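Long-range contacts in peptidase M3B, oligoendopeptidase F (Enterococcus faecium, PDB 2QR4), which probably hydrolyses peptide bonds in short peptides as a metal-dependent endopeptidase of the M3 family: residues 176-185 with 196-204; 277-285 with 476-486. All coordinates share one frame; numbering follows the deposited sequence.

From the N terminus, the chain leaves the two-stranded hairpin 165-167/173-175 and at once enters interaction 1, where helix 190-206 turns back on helix 178-185 and closes a short loop of ten intervening residues. Interaction 2 opens only later, in the loop after helix 260-274, and closes some 190 residues further on, in the loop that follows helix 461-476. The two therefore lie in series, neither nested nor crossed. In space they are neighbours, with centres about 16 Å apart: F197 of interaction 1 packs against Y282 and E485 of interaction 2, so helix 190-206 joins the region next to the hairpin to the two distant loops.

Interaction 1: 176-185 with 196-204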
loop_
_atom_site.group_PDB
_atom_site.type_symbol
_atom_site.label_atom_id
_atom_site.label_comp_id
_atom_site.label_asym_id
_atom_site.label_seq_id
_atom_site.Cartn_x
_atom_site.Cartn_y
_atom_site.Cartn_z
ATOM N N LEU A 176 -3.598 22.463 -15.789
ATOM C CA LEU A 176 -2.685 22.274 -14.665
ATOM C C LEU A 176 -2.078 20.878 -14.695
ATOM O O LEU A 176 -2.725 19.910 -15.129
ATOM C CB LEU A 176 -3.428 22.449 -13.344
ATOM C CG LEU A 176 -3.238 23.644 -12.421
ATOM C CD1 LEU A 176 -2.756 24.875 -13.137
ATOM C CD2 LEU A 176 -4.565 23.890 -11.737
ATOM N N SER A 177 -0.851 20.777 -14.194
ATOM C CA SER A 177 -0.107 19.531 -14.171
ATOM C C SER A 177 1.152 19.767 -13.362
ATOM O O SER A 177 1.502 20.912 -13.090
ATOM C CB SER A 177 0.295 19.122 -15.592
ATOM O OG SER A 177 1.304 19.984 -16.053
ATOM N N HIS A 178 1.840 18.689 -12.994
ATOM C CA HIS A 178 3.115 18.791 -12.283
ATOM C C HIS A 178 4.173 19.564 -13.072
ATOM O O HIS A 178 4.952 20.324 -12.494
ATOM C CB HIS A 178 3.647 17.405 -11.925
ATOM C CG HIS A 178 2.794 16.671 -10.937
ATOM N ND1 HIS A 178 2.484 17.187 -9.697
ATOM C CD2 HIS A 178 2.193 15.458 -11.003
ATOM C CE1 HIS A 178 1.730 16.322 -9.038
ATOM N NE2 HIS A 178 1.536 15.268 -9.811
ATOM N N GLY A 179 4.194 19.373 -14.392
ATOM C CA GLY A 179 5.170 20.042 -15.244
ATOM C C GLY A 179 5.031 21.557 -15.295
ATOM O O GLY A 179 6.013 22.279 -15.409
ATOM N N VAL A 180 3.802 22.045 -15.197
ATOM C CA VAL A 180 3.515 23.455 -15.426
ATOM C C VAL A 180 3.311 24.235 -14.121
ATOM O O VAL A 180 3.435 25.453 -14.106
ATOM C CB VAL A 180 2.272 23.581 -16.336
ATOM C CG1 VAL A 180 1.363 24.663 -15.867
ATOM C CG2 VAL A 180 2.676 23.785 -17.798
ATOM N N TYR A 181 3.025 23.533 -13.023
ATOM C CA TYR A 181 2.632 24.190 -11.771
ATOM C C TYR A 181 3.651 25.194 -11.232
ATOM O O TYR A 181 3.317 26.353 -10.966
ATOM C CB TYR A 181 2.286 23.160 -10.693
ATOM C CG TYR A 181 1.918 23.765 -9.358
ATOM C CD1 TYR A 181 0.674 24.370 -9.153
ATOM C CD2 TYR A 181 2.817 23.740 -8.298
ATOM C CE1 TYR A 181 0.348 24.936 -7.915
ATOM C CE2 TYR A 181 2.504 24.295 -7.075
ATOM C CZ TYR A 181 1.273 24.891 -6.880
ATOM O OH TYR A 181 0.987 25.429 -5.636
ATOM N N GLY A 182 4.886 24.748 -11.057
ATOM C CA GLY A 182 5.967 25.636 -10.617
ATOM C C GLY A 182 6.120 26.917 -11.417
ATOM O O GLY A 182 6.381 27.971 -10.854
ATOM N N GLN A 183 5.966 26.839 -12.734
ATOM C CA GLN A 183 6.036 28.042 -13.560
ATOM C C GLN A 183 4.926 28.968 -13.139
ATOM O O GLN A 183 5.136 30.167 -12.965
ATOM C CB GLN A 183 5.820 27.735 -15.043
ATOM C CG GLN A 183 6.891 26.915 -15.729
ATOM C CD GLN A 183 6.673 26.887 -17.237
ATOM O OE1 GLN A 183 5.535 26.767 -17.706
ATOM N NE2 GLN A 183 7.758 27.019 -18.005
ATOM N N LEU A 184 3.728 28.398 -13.005
ATOM C CA LEU A 184 2.540 29.177 -12.696
ATOM C C LEU A 184 2.617 29.816 -11.307
ATOM O O LEU A 184 2.136 30.928 -11.119
ATOM C CB LEU A 184 1.279 28.340 -12.859
ATOM C CG LEU A 184 0.980 27.882 -14.290
ATOM C CD1 LEU A 184 -0.177 26.916 -14.285
ATOM C CD2 LEU A 184 0.664 29.034 -15.187
ATOM N N LEU A 185 3.244 29.136 -10.346
ATOM C CA LEU A 185 3.419 29.720 -9.012
ATOM C C LEU A 185 4.400 30.895 -9.002
ATOM O O LEU A 185 4.471 31.632 -8.020
ATOM C CB LEU A 185 3.819 28.661 -7.971
ATOM C CG LEU A 185 2.658 28.162 -7.112
ATOM C CD1 LEU A 185 2.250 29.186 -6.075
ATOM C CD2 LEU A 185 1.473 27.867 -7.988
ATOM N N ALA A 196 -3.769 28.630 -9.791
ATOM C CA ALA A 196 -2.959 27.405 -9.892
ATOM C C ALA A 196 -2.873 26.718 -8.560
ATOM O O ALA A 196 -3.020 25.502 -8.466
ATOM C CB ALA A 196 -1.534 27.711 -10.396
ATOM N N PHE A 197 -2.628 27.512 -7.527
ATOM C CA PHE A 197 -2.489 27.017 -6.167
ATOM C C PHE A 197 -3.784 26.333 -5.730
ATOM O O PHE A 197 -3.753 25.187 -5.291
ATOM C CB PHE A 197 -2.125 28.196 -5.256
ATOM C CG PHE A 197 -2.022 27.860 -3.804
ATOM C CD1 PHE A 197 -0.843 27.365 -3.271
ATOM C CD2 PHE A 197 -3.092 28.092 -2.952
ATOM C CE1 PHE A 197 -0.739 27.080 -1.918
ATOM C CE2 PHE A 197 -2.999 27.801 -1.600
ATOM C CZ PHE A 197 -1.818 27.295 -1.081
ATOM N N LYS A 198 -4.915 27.019 -5.888
ATOM C CA LYS A 198 -6.238 26.469 -5.513
ATOM C C LYS A 198 -6.698 25.289 -6.360
ATOM O O LYS A 198 -7.344 24.362 -5.855
ATOM C CB LYS A 198 -7.314 27.564 -5.528
ATOM C CG LYS A 198 -7.320 28.359 -4.241
ATOM C CD LYS A 198 -7.985 29.718 -4.342
ATOM C CE LYS A 198 -7.742 30.452 -3.037
ATOM N NZ LYS A 198 -8.300 31.822 -3.075
ATOM N N GLY A 199 -6.361 25.321 -7.645
ATOM C CA GLY A 199 -6.652 24.196 -8.527
ATOM C C GLY A 199 -5.920 22.940 -8.075
ATOM O O GLY A 199 -6.522 21.869 -7.949
ATOM N N LEU A 200 -4.620 23.074 -7.812
ATOM C CA LEU A 200 -3.790 21.915 -7.499
ATOM C C LEU A 200 -4.240 21.333 -6.182
ATOM O O LEU A 200 -4.424 20.125 -6.055
ATOM C CB LEU A 200 -2.306 22.288 -7.430
ATOM C CG LEU A 200 -1.337 21.155 -7.062
ATOM C CD1 LEU A 200 -0.697 20.515 -8.289
ATOM C CD2 LEU A 200 -0.258 21.658 -6.134
ATOM N N TYR A 201 -4.446 22.208 -5.205
ATOM C CA TYR A 201 -4.830 21.759 -3.874
ATOM C C TYR A 201 -6.248 21.212 -3.784
ATOM O O TYR A 201 -6.536 20.414 -2.903
ATOM C CB TYR A 201 -4.542 22.826 -2.821
ATOM C CG TYR A 201 -3.085 22.827 -2.432
ATOM C CD1 TYR A 201 -2.589 21.887 -1.544
ATOM C CD2 TYR A 201 -2.194 23.723 -2.997
ATOM C CE1 TYR A 201 -1.234 21.858 -1.203
ATOM C CE2 TYR A 201 -0.846 23.704 -2.665
ATOM C CZ TYR A 201 -0.378 22.772 -1.757
ATOM O OH TYR A 201 0.959 22.752 -1.417
ATOM N N SER A 202 -7.132 21.602 -4.696
ATOM C CA SER A 202 -8.469 21.010 -4.676
ATOM C C SER A 202 -8.357 19.494 -4.868
ATOM O O SER A 202 -9.124 18.734 -4.310
ATOM C CB SER A 202 -9.382 21.634 -5.740
ATOM O OG SER A 202 -8.902 21.364 -7.048
ATOM N N VAL A 203 -7.371 19.057 -5.636
ATOM C CA VAL A 203 -7.194 17.634 -5.890
ATOM C C VAL A 203 -6.535 16.893 -4.722
ATOM O O VAL A 203 -6.956 15.797 -4.373
ATOM C CB VAL A 203 -6.402 17.391 -7.209
ATOM C CG1 VAL A 203 -6.063 15.918 -7.370
ATOM C CG2 VAL A 203 -7.217 17.881 -8.406
ATOM N N TYR A 204 -5.495 17.470 -4.126
ATOM C CA TYR A 204 -4.905 16.858 -2.931
ATOM C C TYR A 204 -5.896 16.752 -1.790
ATOM O O TYR A 204 -5.913 15.762 -1.064
ATOM C CB TYR A 204 -3.594 17.545 -2.521
ATOM C CG TYR A 204 -2.531 17.145 -3.487
ATOM C CD1 TYR A 204 -2.000 15.860 -3.465
ATOM C CD2 TYR A 204 -2.137 18.001 -4.503
ATOM C CE1 TYR A 204 -1.067 15.459 -4.400
ATOM C CE2 TYR A 204 -1.204 17.615 -5.436
ATOM C CZ TYR A 204 -0.672 16.347 -5.382
ATOM O OH TYR A 204 0.252 15.976 -6.317
#
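Y181 and L200 meet at the heart of a helical hairpin, in which helix 178-185 packs against 196-204, part of helix 190-206. The two axes approach to 10.2 Å with an angle of 142° between their directions, so the helices run roughly antiparallel. No hydrogen bond crosses between them, and apolar packing does the work.

Y181 is a knob in the hole formed by A196, F197, L200 and Y201. With CG anti to the backbone N (chi1 178°), its ring reaches across to the second helix, and L200 CD2 lies over one ring face, 3.8 Å from the Y181 centroid, in a CH-pi contact 17° off the ring normal; the two side chains cross at about a right angle. The rim of the same ring meets backbone: Y181 CE1 is 3.5 Å from A196 O, a carbonyl already engaged by L200 N. The A196 methyl sits where the CA atoms of the two helices come nearest (L184 and A196, 6.4 Å), with A196 CB 3.8 Å from L184 CB and also touching L185 CD2. L176 lays CD2 on G199 CA at 3.8 Å, where the absence of a side chain leaves room for the leucine branch; L176 also packs on I166 of strand 165-167.

The polar side chains H178 and Y204 lie at the other end of the interface and bond to N157, not to each other: its backbone O takes the bond from H178 NE2 and its side-chain ND2 bonds to Y204 OH. Between the two rings, which meet edge to edge, H178 CE1 stands 3.1 Å from Y204 OH.

Interaction 2: 277-285 with 476-486; sequences EKLHMYDLY and YGPAVEEDPEI
The backbones of L279 and V480 come side by side, their CA atoms 5.0 Å apart, and E481 N gives a nearly straight hydrogen bond of 2.7 Å to L279 O, just past the type I turn from G477 to V480.

D483 then grips the other loop with both carboxylate oxygens. D483 OD1 takes the bond from H280 ND1 at 2.8 Å on its syn side, with the imidazole and carboxylate nearly coplanar (25° apart), while D483 OD2 accepts from M281 N at 2.7 Å. Two donors thus fix the rotation of this buried carboxylate, and its charge would probably favour the N-H on ND1. E481 CB lies over one face of the H280 ring; on the opposite face sits Y282 OH. The E481 chain, bent at chi2 (-50°), crosses the K278 chain obliquely, its OE1 against K278 CG, but the ammonium and carboxylate do not touch. One water ties this end together, accepting from L279 N and donating to A479 O and E481 OE1.

The apolar half centres on the selenomethionine M281. Its chain folds at chi2 and chi3, bringing M281 SE over a face of the Y476 ring, 4.4 Å from the centroid, as a Met-aromatic contact, with CE also above that face. M281 SE touches V480 CG1 at 3.7 Å, and CG meets I486 CD1. L284 CD1 approaches Y476 CE1 to 3.5 Å.

Helices surround the paired loops: L279 and L284 rest on helix 260-274, Y476 on helix 418-454, and M281 and I486 on N472 of helix 461-476. From helix 190-206, R190 and R193 make salt bridges to D283.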
loop_
_atom_site.group_PDB
_atom_site.type_symbol
_atom_site.label_atom_id
_atom_site.label_comp_id
_atom_site.label_asym_id
_atom_site.label_seq_id
_atom_site.Cartn_x
_atom_site.Cartn_y
_atom_site.Cartn_z
ATOM N N GLU A 277 -2.117 43.338 0.285
ATOM C CA GLU A 277 -2.837 43.507 1.545
ATOM C C GLU A 277 -2.541 42.330 2.461
ATOM O O GLU A 277 -2.325 42.504 3.650
ATOM C CB GLU A 277 -4.350 43.629 1.302
ATOM C CG GLU A 277 -5.164 43.969 2.539
ATOM C CD GLU A 277 -4.793 45.317 3.128
ATOM O OE1 GLU A 277 -4.365 46.207 2.360
ATOM O OE2 GLU A 277 -4.927 45.493 4.362
ATOM N N LYS A 278 -2.530 41.127 1.900
ATOM C CA LYS A 278 -2.191 39.951 2.686
ATOM C C LYS A 278 -1.308 38.965 1.927
ATOM O O LYS A 278 -1.539 38.697 0.750
ATOM C CB LYS A 278 -3.467 39.299 3.231
ATOM C CG LYS A 278 -3.813 39.825 4.628
ATOM C CD LYS A 278 -5.276 39.831 4.909
ATOM C CE LYS A 278 -5.538 40.301 6.331
ATOM N NZ LYS A 278 -4.856 41.592 6.611
ATOM N N LEU A 279 -0.283 38.446 2.600
ATOM C CA LEU A 279 0.665 37.514 1.975
ATOM C C LEU A 279 0.189 36.086 2.123
ATOM O O LEU A 279 -0.063 35.624 3.239
ATOM C CB LEU A 279 2.054 37.628 2.621
ATOM C CG LEU A 279 3.218 36.981 1.842
ATOM C CD1 LEU A 279 3.502 37.707 0.524
ATOM C CD2 LEU A 279 4.490 36.935 2.678
ATOM N N HIS A 280 0.087 35.371 1.013
ATOM C CA HIS A 280 -0.393 33.993 1.080
ATOM C C HIS A 280 0.699 33.027 0.613
ATOM O O HIS A 280 1.669 33.435 -0.037
ATOM C CB HIS A 280 -1.622 33.797 0.182
ATOM C CG HIS A 280 -2.789 34.666 0.524
ATOM N ND1 HIS A 280 -3.896 34.193 1.198
ATOM C CD2 HIS A 280 -3.039 35.973 0.261
ATOM C CE1 HIS A 280 -4.770 35.172 1.347
ATOM N NE2 HIS A 280 -4.273 36.264 0.791
HETATM N N MSE A 281 0.520 31.741 0.917
HETATM C CA MSE A 281 1.419 30.714 0.405
HETATM C C MSE A 281 1.667 30.896 -1.090
HETATM O O MSE A 281 2.798 30.763 -1.561
HETATM C CB MSE A 281 0.900 29.302 0.728
HETATM C CG MSE A 281 0.857 28.967 2.241
HETATM SE SE MSE A 281 2.543 29.379 3.212
HETATM C CE MSE A 281 3.793 28.217 2.248
ATOM N N TYR A 282 0.631 31.249 -1.842
ATOM C CA TYR A 282 0.805 31.355 -3.295
ATOM C C TYR A 282 1.524 32.632 -3.732
ATOM O O TYR A 282 1.588 32.943 -4.927
ATOM C CB TYR A 282 -0.528 31.199 -4.030
ATOM C CG TYR A 282 -1.630 32.130 -3.574
ATOM C CD1 TYR A 282 -1.625 33.480 -3.924
ATOM C CD2 TYR A 282 -2.693 31.654 -2.817
ATOM C CE1 TYR A 282 -2.662 34.336 -3.514
ATOM C CE2 TYR A 282 -3.731 32.494 -2.406
ATOM C CZ TYR A 282 -3.711 33.829 -2.754
ATOM O OH TYR A 282 -4.737 34.648 -2.326
ATOM N N ASP A 283 2.067 33.370 -2.765
ATOM C CA ASP A 283 2.883 34.551 -3.082
ATOM C C ASP A 283 4.371 34.385 -2.773
ATOM O O ASP A 283 5.136 35.333 -2.947
ATOM C CB ASP A 283 2.382 35.777 -2.307
ATOM C CG ASP A 283 0.992 36.204 -2.717
ATOM O OD1 ASP A 283 0.689 36.168 -3.937
ATOM O OD2 ASP A 283 0.210 36.582 -1.813
ATOM N N LEU A 284 4.790 33.213 -2.296
ATOM C CA LEU A 284 6.156 33.084 -1.758
ATOM C C LEU A 284 7.218 32.691 -2.779
ATOM O O LEU A 284 8.407 32.712 -2.466
ATOM C CB LEU A 284 6.208 32.101 -0.577
ATOM C CG LEU A 284 5.247 32.316 0.596
ATOM C CD1 LEU A 284 5.650 31.459 1.775
ATOM C CD2 LEU A 284 5.177 33.767 1.009
ATOM N N TYR A 285 6.810 32.336 -3.994
ATOM C CA TYR A 285 7.777 31.809 -4.968
ATOM C C TYR A 285 7.934 32.699 -6.174
ATOM O O TYR A 285 8.651 32.361 -7.102
ATOM C CB TYR A 285 7.394 30.386 -5.396
ATOM C CG TYR A 285 7.181 29.480 -4.212
ATOM C CD1 TYR A 285 5.930 29.367 -3.614
ATOM C CD2 TYR A 285 8.236 28.746 -3.673
ATOM C CE1 TYR A 285 5.728 28.534 -2.518
ATOM C CE2 TYR A 285 8.049 27.916 -2.575
ATOM C CZ TYR A 285 6.797 27.813 -2.004
ATOM O OH TYR A 285 6.611 26.996 -0.914
ATOM N N TYR A 476 5.920 30.008 9.458
ATOM C CA TYR A 476 5.837 31.229 8.684
ATOM C C TYR A 476 5.460 32.471 9.464
ATOM O O TYR A 476 5.792 33.578 9.045
ATOM C CB TYR A 476 4.944 31.026 7.467
ATOM C CG TYR A 476 5.656 30.195 6.422
ATOM C CD1 TYR A 476 6.582 30.775 5.547
ATOM C CD2 TYR A 476 5.453 28.828 6.344
ATOM C CE1 TYR A 476 7.237 30.005 4.594
ATOM C CE2 TYR A 476 6.114 28.058 5.407
ATOM C CZ TYR A 476 6.988 28.650 4.531
ATOM O OH TYR A 476 7.628 27.871 3.610
ATOM N N GLY A 477 4.784 32.298 10.597
ATOM C CA GLY A 477 4.428 33.436 11.430
ATOM C C GLY A 477 3.235 34.226 10.927
ATOM O O GLY A 477 2.630 33.867 9.925
ATOM N N PRO A 478 2.899 35.324 11.622
ATOM C CA PRO A 478 1.667 36.078 11.362
ATOM C C PRO A 478 1.668 36.900 10.068
ATOM O O PRO A 478 0.625 37.428 9.684
ATOM C CB PRO A 478 1.570 37.019 12.570
ATOM C CG PRO A 478 2.997 37.228 12.997
ATOM C CD PRO A 478 3.702 35.918 12.711
ATOM N N ALA A 479 2.816 37.029 9.412
ATOM C CA ALA A 479 2.877 37.797 8.163
ATOM C C ALA A 479 2.266 37.028 6.988
ATOM O O ALA A 479 1.847 37.624 5.995
ATOM C CB ALA A 479 4.290 38.187 7.855
ATOM N N VAL A 480 2.215 35.704 7.116
ATOM C CA VAL A 480 1.662 34.838 6.086
ATOM C C VAL A 480 0.271 34.364 6.498
ATOM O O VAL A 480 0.098 33.806 7.576
ATOM C CB VAL A 480 2.595 33.625 5.844
ATOM C CG1 VAL A 480 1.982 32.636 4.843
ATOM C CG2 VAL A 480 3.955 34.105 5.360
ATOM N N GLU A 481 -0.729 34.599 5.653
ATOM C CA GLU A 481 -2.095 34.148 5.955
ATOM C C GLU A 481 -2.161 32.629 6.042
ATOM O O GLU A 481 -1.478 31.932 5.289
ATOM C CB GLU A 481 -3.090 34.643 4.903
ATOM C CG GLU A 481 -3.313 36.136 4.928
ATOM C CD GLU A 481 -3.624 36.649 6.319
ATOM O OE1 GLU A 481 -2.828 37.466 6.836
ATOM O OE2 GLU A 481 -4.657 36.229 6.892
ATOM N N GLU A 482 -2.977 32.122 6.967
ATOM C CA GLU A 482 -3.208 30.678 7.071
ATOM C C GLU A 482 -4.161 30.223 5.970
ATOM O O GLU A 482 -5.369 30.223 6.156
ATOM C CB GLU A 482 -3.767 30.303 8.456
ATOM C CG GLU A 482 -2.740 30.424 9.591
ATOM C CD GLU A 482 -3.330 30.197 10.983
ATOM O OE1 GLU A 482 -2.738 30.688 11.970
ATOM O OE2 GLU A 482 -4.377 29.531 11.097
ATOM N N ASP A 483 -3.610 29.872 4.814
ATOM C CA ASP A 483 -4.396 29.332 3.713
ATOM C C ASP A 483 -4.893 27.937 4.089
ATOM O O ASP A 483 -4.109 27.091 4.504
ATOM C CB ASP A 483 -3.534 29.230 2.450
ATOM C CG ASP A 483 -3.113 30.596 1.906
ATOM O OD1 ASP A 483 -4.007 31.412 1.571
ATOM O OD2 ASP A 483 -1.885 30.835 1.786
ATOM N N PRO A 484 -6.200 27.692 3.954
ATOM C CA PRO A 484 -6.712 26.347 4.254
ATOM C C PRO A 484 -6.106 25.279 3.349
ATOM O O PRO A 484 -5.946 24.125 3.760
ATOM C CB PRO A 484 -8.231 26.450 4.032
ATOM C CG PRO A 484 -8.492 27.809 3.451
ATOM C CD PRO A 484 -7.245 28.655 3.551
ATOM N N GLU A 485 -5.736 25.660 2.136
ATOM C CA GLU A 485 -5.225 24.686 1.185
ATOM C C GLU A 485 -3.932 24.043 1.676
ATOM O O GLU A 485 -3.674 22.864 1.420
ATOM C CB GLU A 485 -5.020 25.340 -0.177
ATOM C CG GLU A 485 -6.323 25.742 -0.892
ATOM C CD GLU A 485 -6.845 27.112 -0.498
ATOM O OE1 GLU A 485 -6.233 27.792 0.358
ATOM O OE2 GLU A 485 -7.876 27.514 -1.065
ATOM N N ILE A 486 -3.122 24.807 2.398
ATOM C CA ILE A 486 -1.778 24.338 2.716
ATOM C C ILE A 486 -1.782 23.262 3.791
ATOM O O ILE A 486 -0.766 22.637 4.043
ATOM C CB ILE A 486 -0.847 25.491 3.136
ATOM C CG1 ILE A 486 0.586 25.154 2.750
ATOM C CG2 ILE A 486 -0.953 25.771 4.626
ATOM C CD1 ILE A 486 0.829 25.257 1.255
HETATM O O HOH W 1 -0.560 38.891 5.674
#